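Long-range contacts in alkylpurine DNA glycosylase AlkC (Pseudomonas fluorescens, PDB 5VI0), which probably excises alkylated purine bases from damaged DNA, a base excision repair glycosylase that works without flipping the base out: residues Phe95-Val100 with Gly122-Ala127; Asp298-Tyr303 with Val350-Val355. All coordinates share one frame; numbering follows the deposited sequence.

Contact 1: residues Phe95-Val100 with Gly122-Ala127; sequences FLPHYV and GSAEFA
Pro-97 sets its CB-CG edge against Ala-124 and Ala-127 and carries most of the contact. Its CB points at the other segment and is the atom both methyls meet: Ala-127 CB stands 3.5 Å from Pro-97 CB, and Ala-124 CB approaches the same atom to 3.8 Å. The two methyls come in differently. That of Ala-127 points toward 95-100, while the CB of Ala-124 leaves its backbone obliquely and brushes the ring. One atom further round the ring, Pro-97 CG rests 3.5 Å from Ser-123 O, a van der Waals touch on a carbonyl. Ala-127 CB also packs on backbone, lying 3.3 Å from Pro-97 O, close against the first turn of helix 95-103. With such small groups the backbones come near, the CA atoms of Pro-97 and Ala-124 being 5.2 Å apart. Ser-123 turns its hydroxyl to the far side, anti to its own backbone nitrogen (chi1 173°), which sets OG beside Glu-125 N and OE2. It accepts from Glu-125 N at 3.0 Å, an ST turn leading into helix 125-134, and donates to the anti lone pair of Glu-125 OE2, which also forms a salt bridge with Arg-156. Val-100 leans on helix 108-118, Leu-96 and Tyr-99 on helix 73-83, and Phe-95 and His-98 on helix 54-68; the contact thus joins two helices of the family's HEAT-like alpha-solenoid.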
loop_
_atom_site.group_PDB
_atom_site.type_symbol
_atom_site.label_atom_id
_atom_site.label_comp_id
_atom_site.label_asym_id
_atom_site.label_seq_id
_atom_site.Cartn_x
_atom_site.Cartn_y
_atom_site.Cartn_z
ATOM N N PHE A 95 -7.996 -2.782 -19.667
ATOM C CA PHE A 95 -8.542 -3.963 -20.326
ATOM C C PHE A 95 -7.515 -4.633 -21.221
ATOM O O PHE A 95 -7.693 -5.807 -21.576
ATOM C CB PHE A 95 -9.830 -3.627 -21.102
ATOM C CG PHE A 95 -9.632 -2.783 -22.341
ATOM C CD1 PHE A 95 -9.173 -3.338 -23.523
ATOM C CD2 PHE A 95 -9.989 -1.447 -22.337
ATOM C CE1 PHE A 95 -9.023 -2.564 -24.670
ATOM C CE2 PHE A 95 -9.850 -0.658 -23.477
ATOM C CZ PHE A 95 -9.363 -1.213 -24.643
ATOM N N LEU A 96 -6.453 -3.913 -21.587
ATOM C CA LEU A 96 -5.415 -4.512 -22.422
ATOM C C LEU A 96 -4.577 -5.508 -21.634
ATOM O O LEU A 96 -4.415 -6.648 -22.103
ATOM C CB LEU A 96 -4.560 -3.420 -23.071
ATOM C CG LEU A 96 -5.267 -2.399 -23.965
ATOM C CD1 LEU A 96 -4.341 -1.237 -24.260
ATOM C CD2 LEU A 96 -5.709 -3.048 -25.262
ATOM N N PRO A 97 -4.024 -5.174 -20.460
ATOM C CA PRO A 97 -3.439 -6.238 -19.635
ATOM C C PRO A 97 -4.435 -7.331 -19.333
ATOM O O PRO A 97 -4.075 -8.513 -19.318
ATOM C CB PRO A 97 -3.006 -5.500 -18.360
ATOM C CG PRO A 97 -2.781 -4.118 -18.794
ATOM C CD PRO A 97 -3.838 -3.858 -19.828
ATOM N N HIS A 98 -5.692 -6.964 -19.101
ATOM C CA HIS A 98 -6.683 -7.975 -18.776
ATOM C C HIS A 98 -6.848 -8.952 -19.929
ATOM O O HIS A 98 -7.009 -10.161 -19.713
ATOM C CB HIS A 98 -8.019 -7.332 -18.423
ATOM C CG HIS A 98 -9.038 -8.329 -17.973
ATOM N ND1 HIS A 98 -9.062 -8.836 -16.691
ATOM C CD2 HIS A 98 -10.027 -8.965 -18.650
ATOM C CE1 HIS A 98 -10.033 -9.726 -16.593
ATOM N NE2 HIS A 98 -10.635 -9.823 -17.767
ATOM N N TYR A 99 -6.796 -8.443 -21.162
ATOM C CA TYR A 99 -6.879 -9.308 -22.329
ATOM C C TYR A 99 -5.755 -10.339 -22.315
ATOM O O TYR A 99 -5.990 -11.535 -22.557
ATOM C CB TYR A 99 -6.856 -8.454 -23.602
ATOM C CG TYR A 99 -6.965 -9.254 -24.879
ATOM C CD1 TYR A 99 -5.850 -9.878 -25.418
ATOM C CD2 TYR A 99 -8.189 -9.401 -25.538
ATOM C CE1 TYR A 99 -5.939 -10.640 -26.573
ATOM C CE2 TYR A 99 -8.293 -10.169 -26.708
ATOM C CZ TYR A 99 -7.152 -10.779 -27.221
ATOM O OH TYR A 99 -7.196 -11.534 -28.377
ATOM N N VAL A 100 -4.533 -9.900 -21.999
ATOM C CA VAL A 100 -3.408 -10.830 -21.921
ATOM C C VAL A 100 -3.678 -11.906 -20.882
ATOM O O VAL A 100 -3.478 -13.102 -21.130
ATOM C CB VAL A 100 -2.109 -10.076 -21.605
ATOM C CG1 VAL A 100 -0.989 -11.063 -21.330
ATOM C CG2 VAL A 100 -1.761 -9.136 -22.735
ATOM N N GLY A 122 -0.817 2.366 -18.757
ATOM C CA GLY A 122 -1.730 2.302 -17.643
ATOM C C GLY A 122 -1.087 1.449 -16.578
ATOM O O GLY A 122 -0.161 1.906 -15.896
ATOM N N SER A 123 -1.533 0.200 -16.444
ATOM C CA SER A 123 -0.873 -0.677 -15.491
ATOM C C SER A 123 -1.302 -2.121 -15.665
ATOM O O SER A 123 -2.499 -2.416 -15.737
ATOM C CB SER A 123 -1.151 -0.242 -14.045
ATOM O OG SER A 123 -0.629 -1.216 -13.150
ATOM N N ALA A 124 -0.328 -3.027 -15.705
ATOM C CA ALA A 124 -0.607 -4.452 -15.687
ATOM C C ALA A 124 -0.572 -5.032 -14.275
ATOM O O ALA A 124 -0.387 -6.243 -14.120
ATOM C CB ALA A 124 0.370 -5.192 -16.597
ATOM N N GLU A 125 -0.776 -4.199 -13.247
ATOM C CA GLU A 125 -0.625 -4.681 -11.877
ATOM C C GLU A 125 -1.674 -5.731 -11.537
ATOM O O GLU A 125 -1.386 -6.678 -10.794
ATOM C CB GLU A 125 -0.675 -3.510 -10.874
ATOM C CG GLU A 125 -2.040 -2.848 -10.718
ATOM C CD GLU A 125 -1.974 -1.445 -10.123
ATOM O OE1 GLU A 125 -2.484 -1.263 -8.992
ATOM O OE2 GLU A 125 -1.422 -0.522 -10.787
ATOM N N PHE A 126 -2.897 -5.587 -12.058
ATOM C CA PHE A 126 -3.918 -6.592 -11.766
ATOM C C PHE A 126 -3.693 -7.848 -12.580
ATOM O O PHE A 126 -3.832 -8.960 -12.061
ATOM C CB PHE A 126 -5.320 -6.041 -12.035
ATOM C CG PHE A 126 -5.650 -4.828 -11.213
ATOM C CD1 PHE A 126 -5.828 -4.934 -9.835
ATOM C CD2 PHE A 126 -5.763 -3.581 -11.806
ATOM C CE1 PHE A 126 -6.127 -3.831 -9.079
ATOM C CE2 PHE A 126 -6.048 -2.463 -11.047
ATOM C CZ PHE A 126 -6.225 -2.583 -9.684
ATOM N N ALA A 127 -3.316 -7.678 -13.849
ATOM C CA ALA A 127 -3.217 -8.811 -14.765
ATOM C C ALA A 127 -2.025 -9.700 -14.424
ATOM O O ALA A 127 -2.113 -10.929 -14.538
ATOM C CB ALA A 127 -3.119 -8.308 -16.207
#

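Contact 2: residues Asp298-Tyr303 with Val350-Val355; sequences DYAIDY and VVHVLV
Asp-302 reaches across to His-352, which lies with Ala-300 and Leu-354 on one face of an antiparallel strand pair, where a single alanine makes a hollow among larger side chains. The methyl of Ala-300 faces both the imidazole of His-352 and the isobutyl of Leu-354, whose CD1 bends to 4.4 Å from Ala-300 CB. The Asp-302 and His-352 side chains cross at about a right angle, the carboxylate and ring planes 56° apart. His-352 NE2 donates to Asp-302 OD2 at 3.0 Å, nearly in the ring plane but from above the carboxylate plane, and ND1 bonds to Ser-362 OG, fixing the ring at both nitrogens. An alanine in place of Asp-302 would probably leave NE2 without its acceptor and open a gap beside the ring and Val-350 CB. The opposite face carries Tyr-299, Ile-301, Val-351 and Val-353. The Tyr-299 ring lies alongside Val-351, CD2 to CG1 4.0 Å, while Val-351 CG2 comes within 4.2 Å of Ile-301 CG1, so the valine fork faces the hollow between them, one methyl to each. With chi1 at 71°, Tyr-299 swings its ring away from Val-353, and its hydroxyl bonds to Gln-334. Five backbone hydrogen bonds and a bridging water join the strands. Strands 310-322 and 358-368 flank the pair, and Tyr-299 and Val-353 pack on Leu-281 and Phe-283 of strand 278-287: the sheet folds over, consistent with AlkC's immunoglobulin-like C-terminal domain.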
loop_
_atom_site.group_PDB
_atom_site.type_symbol
_atom_site.label_atom_id
_atom_site.label_comp_id
_atom_site.label_asym_id
_atom_site.label_seq_id
_atom_site.Cartn_x
_atom_site.Cartn_y
_atom_site.Cartn_z
ATOM N N ASP A 298 5.696 11.678 23.659
ATOM C CA ASP A 298 4.484 11.135 23.066
ATOM C C ASP A 298 3.984 9.997 23.939
ATOM O O ASP A 298 4.655 9.572 24.879
ATOM C CB ASP A 298 4.724 10.618 21.636
ATOM C CG ASP A 298 5.186 11.708 20.687
ATOM O OD1 ASP A 298 4.749 12.871 20.831
ATOM O OD2 ASP A 298 5.999 11.404 19.792
ATOM N N TYR A 299 2.795 9.498 23.624
ATOM C CA TYR A 299 2.334 8.265 24.247
ATOM C C TYR A 299 1.559 7.429 23.234
ATOM O O TYR A 299 1.003 7.941 22.263
ATOM C CB TYR A 299 1.496 8.540 25.506
ATOM C CG TYR A 299 0.136 9.129 25.264
ATOM C CD1 TYR A 299 -0.022 10.470 24.961
ATOM C CD2 TYR A 299 -1.001 8.341 25.355
ATOM C CE1 TYR A 299 -1.286 11.011 24.750
ATOM C CE2 TYR A 299 -2.260 8.871 25.147
ATOM C CZ TYR A 299 -2.400 10.201 24.848
ATOM O OH TYR A 299 -3.659 10.716 24.644
ATOM N N ALA A 300 1.565 6.130 23.441
ATOM C CA ALA A 300 0.886 5.221 22.538
ATOM C C ALA A 300 -0.081 4.363 23.329
ATOM O O ALA A 300 0.212 3.946 24.452
ATOM C CB ALA A 300 1.869 4.338 21.773
ATOM N N ILE A 301 -1.242 4.137 22.740
ATOM C CA ILE A 301 -2.250 3.239 23.272
ATOM C C ILE A 301 -2.269 2.008 22.376
ATOM O O ILE A 301 -2.418 2.132 21.156
ATOM C CB ILE A 301 -3.622 3.923 23.323
ATOM C CG1 ILE A 301 -3.523 5.201 24.161
ATOM C CG2 ILE A 301 -4.675 2.972 23.883
ATOM C CD1 ILE A 301 -4.862 5.889 24.442
ATOM N N ASP A 302 -2.066 0.828 22.962
ATOM C CA ASP A 302 -2.298 -0.420 22.232
ATOM C C ASP A 302 -3.792 -0.661 22.248
ATOM O O ASP A 302 -4.330 -1.335 23.123
ATOM C CB ASP A 302 -1.556 -1.589 22.855
ATOM C CG ASP A 302 -0.086 -1.444 22.753
ATOM O OD1 ASP A 302 0.362 -0.665 21.893
ATOM O OD2 ASP A 302 0.623 -2.102 23.534
ATOM N N TYR A 303 -4.481 -0.056 21.297
ATOM C CA TYR A 303 -5.919 -0.236 21.208
ATOM C C TYR A 303 -6.247 -1.691 20.897
ATOM O O TYR A 303 -5.622 -2.316 20.034
ATOM C CB TYR A 303 -6.482 0.669 20.124
ATOM C CG TYR A 303 -6.669 2.106 20.528
ATOM C CD1 TYR A 303 -7.792 2.503 21.260
ATOM C CD2 TYR A 303 -5.748 3.077 20.149
ATOM C CE1 TYR A 303 -7.982 3.828 21.611
ATOM C CE2 TYR A 303 -5.925 4.400 20.493
ATOM C CZ TYR A 303 -7.038 4.773 21.224
ATOM O OH TYR A 303 -7.209 6.094 21.562
ATOM N N VAL A 350 -2.907 -1.147 27.033
ATOM C CA VAL A 350 -1.611 -0.718 27.526
ATOM C C VAL A 350 -1.291 0.664 26.968
ATOM O O VAL A 350 -1.628 0.987 25.822
ATOM C CB VAL A 350 -0.531 -1.743 27.141
ATOM C CG1 VAL A 350 0.843 -1.294 27.651
ATOM C CG2 VAL A 350 -0.898 -3.119 27.677
ATOM N N VAL A 351 -0.627 1.483 27.780
ATOM C CA VAL A 351 -0.267 2.853 27.433
ATOM C C VAL A 351 1.225 3.020 27.684
ATOM O O VAL A 351 1.683 2.843 28.817
ATOM C CB VAL A 351 -1.069 3.872 28.259
ATOM C CG1 VAL A 351 -0.638 5.296 27.923
ATOM C CG2 VAL A 351 -2.546 3.692 28.007
ATOM N N HIS A 352 1.979 3.365 26.644
ATOM C CA HIS A 352 3.419 3.575 26.756
ATOM C C HIS A 352 3.731 5.057 26.643
ATOM O O HIS A 352 3.120 5.762 25.833
ATOM C CB HIS A 352 4.206 2.839 25.662
ATOM C CG HIS A 352 3.743 1.441 25.414
ATOM N ND1 HIS A 352 4.191 0.367 26.153
ATOM C CD2 HIS A 352 2.867 0.943 24.511
ATOM C CE1 HIS A 352 3.612 -0.734 25.711
ATOM N NE2 HIS A 352 2.802 -0.412 24.719
ATOM N N VAL A 353 4.701 5.520 27.432
ATOM C CA VAL A 353 5.203 6.877 27.313
ATOM C C VAL A 353 6.524 6.850 26.558
ATOM O O VAL A 353 7.440 6.083 26.903
ATOM C CB VAL A 353 5.360 7.533 28.688
ATOM C CG1 VAL A 353 6.008 8.910 28.518
ATOM C CG2 VAL A 353 4.003 7.638 29.321
ATOM N N LEU A 354 6.622 7.692 25.532
ATOM C CA LEU A 354 7.788 7.762 24.665
ATOM C C LEU A 354 8.471 9.105 24.857
ATOM O O LEU A 354 7.822 10.151 24.771
ATOM C CB LEU A 354 7.402 7.587 23.190
ATOM C CG LEU A 354 7.063 6.184 22.666
ATOM C CD1 LEU A 354 5.809 5.659 23.311
ATOM C CD2 LEU A 354 6.865 6.207 21.167
ATOM N N VAL A 355 9.779 9.079 25.092
ATOM C CA VAL A 355 10.594 10.288 25.125
ATOM C C VAL A 355 11.719 10.127 24.111
ATOM O O VAL A 355 12.545 9.216 24.228
ATOM C CB VAL A 355 11.149 10.566 26.529
ATOM C CG1 VAL A 355 11.928 11.857 26.507
ATOM C CG2 VAL A 355 10.004 10.647 27.544
HETATM O O HOH W 1 -3.449 -2.988 25.153
#

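Overall arrangement
Contacts 1 and 2 belong to different parts of the chain and lie on opposite sides of its centre. Their own centres are about 44 Å apart and their nearest atoms about 29 Å, so neither touches the other. In sequence they follow in series: contact 1 joins two helices of the all-helical first part, and contact 2 joins two neighbouring strands of the C-terminal sheet. Both come near the DNA, with nearest atoms about 7 Å from it at contact 1 and about 5 Å at contact 2. Contact 1 also borders the pocket holding polyethylene glycol, the side chain of Ser-123 lying about 4 Å from that ligand.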